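Beta-fructofuranosidase, insoluble isoenzyme CWINV1 (Arabidopsis thaliana, PDB 2OXB) hydrolyses sucrose and 1-kestose in the plant cell wall, and neokestose and levan less readily, as a glycoside hydrolase family 32 enzyme. Local coordinates at residues Asn295-Val300 with Thr496-Pro501. The protein carries 1 engineered substitution. Residues are numbered along the deposited sequence; the frame is centred on the assembly and turned at random.
With NAG (2-acetamido-2-deoxy-beta-D-glucopyranose), chain C.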
loop_
_atom_site.group_PDB
_atom_site.type_symbol
_atom_site.label_atom_id
_atom_site.label_comp_id
_atom_site.label_asym_id
_atom_site.label_seq_id
_atom_site.Cartn_x
_atom_site.Cartn_y
_atom_site.Cartn_z
ATOM N N ASN A 295 -3.534 -8.789 -1.336
ATOM C CA ASN A 295 -3.988 -10.125 -1.667
ATOM C C ASN A 295 -5.223 -10.501 -0.888
ATOM O O ASN A 295 -5.789 -9.716 -0.138
ATOM C CB ASN A 295 -2.905 -11.129 -1.275
ATOM C CG ASN A 295 -2.406 -11.945 -2.427
ATOM O OD1 ASN A 295 -3.125 -12.180 -3.399
ATOM N ND2 ASN A 295 -1.165 -12.411 -2.303
ATOM N N GLU A 296 -5.582 -11.762 -1.046
ATOM C CA GLU A 296 -6.712 -12.359 -0.371
ATOM C C GLU A 296 -6.105 -13.493 0.466
ATOM O O GLU A 296 -5.637 -14.474 -0.106
ATOM C CB GLU A 296 -7.647 -12.949 -1.409
ATOM C CG GLU A 296 -9.021 -13.258 -0.894
ATOM C CD GLU A 296 -9.896 -12.028 -0.860
ATOM O OE1 GLU A 296 -10.023 -11.398 -1.926
ATOM O OE2 GLU A 296 -10.446 -11.702 0.219
ATOM N N SER A 297 -6.102 -13.365 1.796
ATOM C CA SER A 297 -5.525 -14.391 2.678
ATOM C C SER A 297 -6.341 -15.682 2.801
ATOM O O SER A 297 -5.970 -16.584 3.551
ATOM C CB SER A 297 -5.291 -13.825 4.089
ATOM O OG SER A 297 -4.147 -12.985 4.155
ATOM N N SER A 298 -7.452 -15.769 2.076
ATOM C CA SER A 298 -8.296 -16.962 2.120
ATOM C C SER A 298 -7.923 -17.880 0.976
ATOM O O SER A 298 -7.480 -17.430 -0.079
ATOM C CB SER A 298 -9.768 -16.589 1.980
ATOM O OG SER A 298 -10.068 -16.273 0.635
ATOM N N SER A 299 -8.111 -19.175 1.181
ATOM C CA SER A 299 -7.793 -20.143 0.150
ATOM C C SER A 299 -8.631 -19.855 -1.092
ATOM O O SER A 299 -9.748 -19.364 -0.996
ATOM C CB SER A 299 -8.081 -21.556 0.658
ATOM O OG SER A 299 -9.477 -21.799 0.689
ATOM N N VAL A 300 -8.079 -20.175 -2.255
ATOM C CA VAL A 300 -8.761 -19.963 -3.519
ATOM C C VAL A 300 -10.104 -20.661 -3.527
ATOM O O VAL A 300 -11.071 -20.148 -4.084
ATOM C CB VAL A 300 -7.923 -20.504 -4.692
ATOM C CG1 VAL A 300 -8.641 -20.270 -6.017
ATOM C CG2 VAL A 300 -6.554 -19.836 -4.683
ATOM N N THR A 496 -0.729 -4.304 7.481
ATOM C CA THR A 496 -2.090 -4.670 7.105
ATOM C C THR A 496 -2.226 -6.191 6.961
ATOM O O THR A 496 -1.254 -6.886 6.667
ATOM C CB THR A 496 -2.465 -3.966 5.770
ATOM O OG1 THR A 496 -3.888 -3.864 5.646
ATOM C CG2 THR A 496 -1.912 -4.742 4.587
ATOM N N SER A 497 -3.432 -6.707 7.169
ATOM C CA SER A 497 -3.665 -8.146 7.061
ATOM C C SER A 497 -5.094 -8.497 6.638
ATOM O O SER A 497 -5.925 -7.613 6.437
ATOM C CB SER A 497 -3.328 -8.818 8.392
ATOM O OG SER A 497 -3.351 -7.877 9.445
ATOM N N ARG A 498 -5.366 -9.792 6.502
ATOM C CA ARG A 498 -6.684 -10.275 6.095
ATOM C C ARG A 498 -7.124 -11.398 7.032
ATOM O O ARG A 498 -6.434 -12.415 7.158
ATOM C CB ARG A 498 -6.620 -10.800 4.663
ATOM C CG ARG A 498 -5.734 -9.964 3.756
ATOM C CD ARG A 498 -6.396 -8.675 3.326
ATOM N NE ARG A 498 -6.985 -8.804 1.997
ATOM C CZ ARG A 498 -8.138 -9.409 1.739
ATOM N NH1 ARG A 498 -8.849 -9.940 2.721
ATOM N NH2 ARG A 498 -8.571 -9.495 0.489
ATOM N N VAL A 499 -8.266 -11.201 7.686
ATOM C CA VAL A 499 -8.819 -12.171 8.628
ATOM C C VAL A 499 -10.182 -12.690 8.161
ATOM O O VAL A 499 -10.924 -11.993 7.463
ATOM C CB VAL A 499 -8.920 -11.559 10.076
ATOM C CG1 VAL A 499 -9.773 -10.299 10.074
ATOM C CG2 VAL A 499 -9.491 -12.590 11.047
ATOM N N TYR A 500 -10.496 -13.923 8.541
ATOM C CA TYR A 500 -11.741 -14.568 8.145
ATOM C C TYR A 500 -12.249 -15.412 9.316
ATOM O O TYR A 500 -12.163 -16.650 9.309
ATOM C CB TYR A 500 -11.473 -15.446 6.928
ATOM C CG TYR A 500 -10.814 -14.707 5.781
ATOM C CD1 TYR A 500 -11.579 -13.973 4.872
ATOM C CD2 TYR A 500 -9.422 -14.750 5.592
ATOM C CE1 TYR A 500 -10.985 -13.309 3.800
ATOM C CE2 TYR A 500 -8.817 -14.084 4.521
ATOM C CZ TYR A 500 -9.609 -13.366 3.624
ATOM O OH TYR A 500 -9.056 -12.728 2.523
ATOM N N PRO A 501 -12.774 -14.742 10.350
ATOM C CA PRO A 501 -13.306 -15.385 11.555
ATOM C C PRO A 501 -14.690 -15.980 11.344
ATOM O O PRO A 501 -15.499 -15.454 10.566
ATOM C CB PRO A 501 -13.323 -14.246 12.562
ATOM C CG PRO A 501 -13.742 -13.090 11.696
ATOM C CD PRO A 501 -12.898 -13.277 10.442
HETATM C C1 NAG C . -0.960 -13.819 -2.035
HETATM C C2 NAG C . 0.058 -14.011 -0.900
HETATM C C3 NAG C . 0.072 -15.454 -0.357
HETATM C C4 NAG C . -1.327 -16.048 -0.169
HETATM C C5 NAG C . -2.090 -15.822 -1.471
HETATM C C6 NAG C . -3.486 -16.422 -1.568
HETATM C C7 NAG C . 2.271 -14.639 -1.643
HETATM C C8 NAG C . 2.345 -15.181 -3.067
HETATM N N2 NAG C . 1.386 -13.678 -1.385
HETATM O O3 NAG C . 0.780 -15.502 0.874
HETATM O O4 NAG C . -1.209 -17.436 0.098
HETATM O O5 NAG C . -2.211 -14.415 -1.704
HETATM O O6 NAG C . -4.011 -16.262 -2.882
HETATM O O7 NAG C . 3.017 -15.101 -0.782
#
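Tyr500 lays one face of its ring against Ser298, and Ser298 CB stands 3.8 Å from the centroid of the Tyr500 ring, 17° off the ring normal, a CH-pi contact. Tyr500 OH donates a hydrogen bond to Glu296 OE2 at 2.9 Å, and that oxygen lies at the ring edge, in plane. Arg498 reaches the same oxygen: Arg498 NH2 is 2.9 Å from Glu296 OE2, in a salt bridge whose hydrogen bond is weak. Here the carboxylate and guanidinium planes stand 83° apart. Glu296 OE2 sits too close to another atom of the model, so its bonds are less sure. Arg498 NE also gives a weak, strongly bent bond to the backbone Asn295 O (116°). One guanidinium face is covered by Glu296 CA. Bends at chi2 and chi3 curl the arginine chain, bringing NE to Asn295 O and NH2 to the Glu296 carboxylate. Arg498 CB packs against Ser297, 3.3 Å from Ser297 OG, and Lys273 hydrogen-bonds to that hydroxyl. Glu296 OE1 accepts a hydrogen bond from Gly310 N, and Lys306 forms a salt bridge with Glu296 OE2. With an alanine here in place of Arg498, Asn295 O would probably lose its NE donor and Glu296 one positive partner. Asn295 carries an N-linked GlcNAc on ND2, and the sugar is also hydrogen-bonded to Asp457. The contact joins a loop of the N-terminal catalytic module, a five-bladed beta-propeller in this family, to the end of edge strand 493-498 in the C-terminal beta-sandwich. If OE2 is placed correctly, the buried Glu296 carboxylate is met by a phenol, an arginine and a lysine, which would probably favour its ionised form and make this join polar as well as packed.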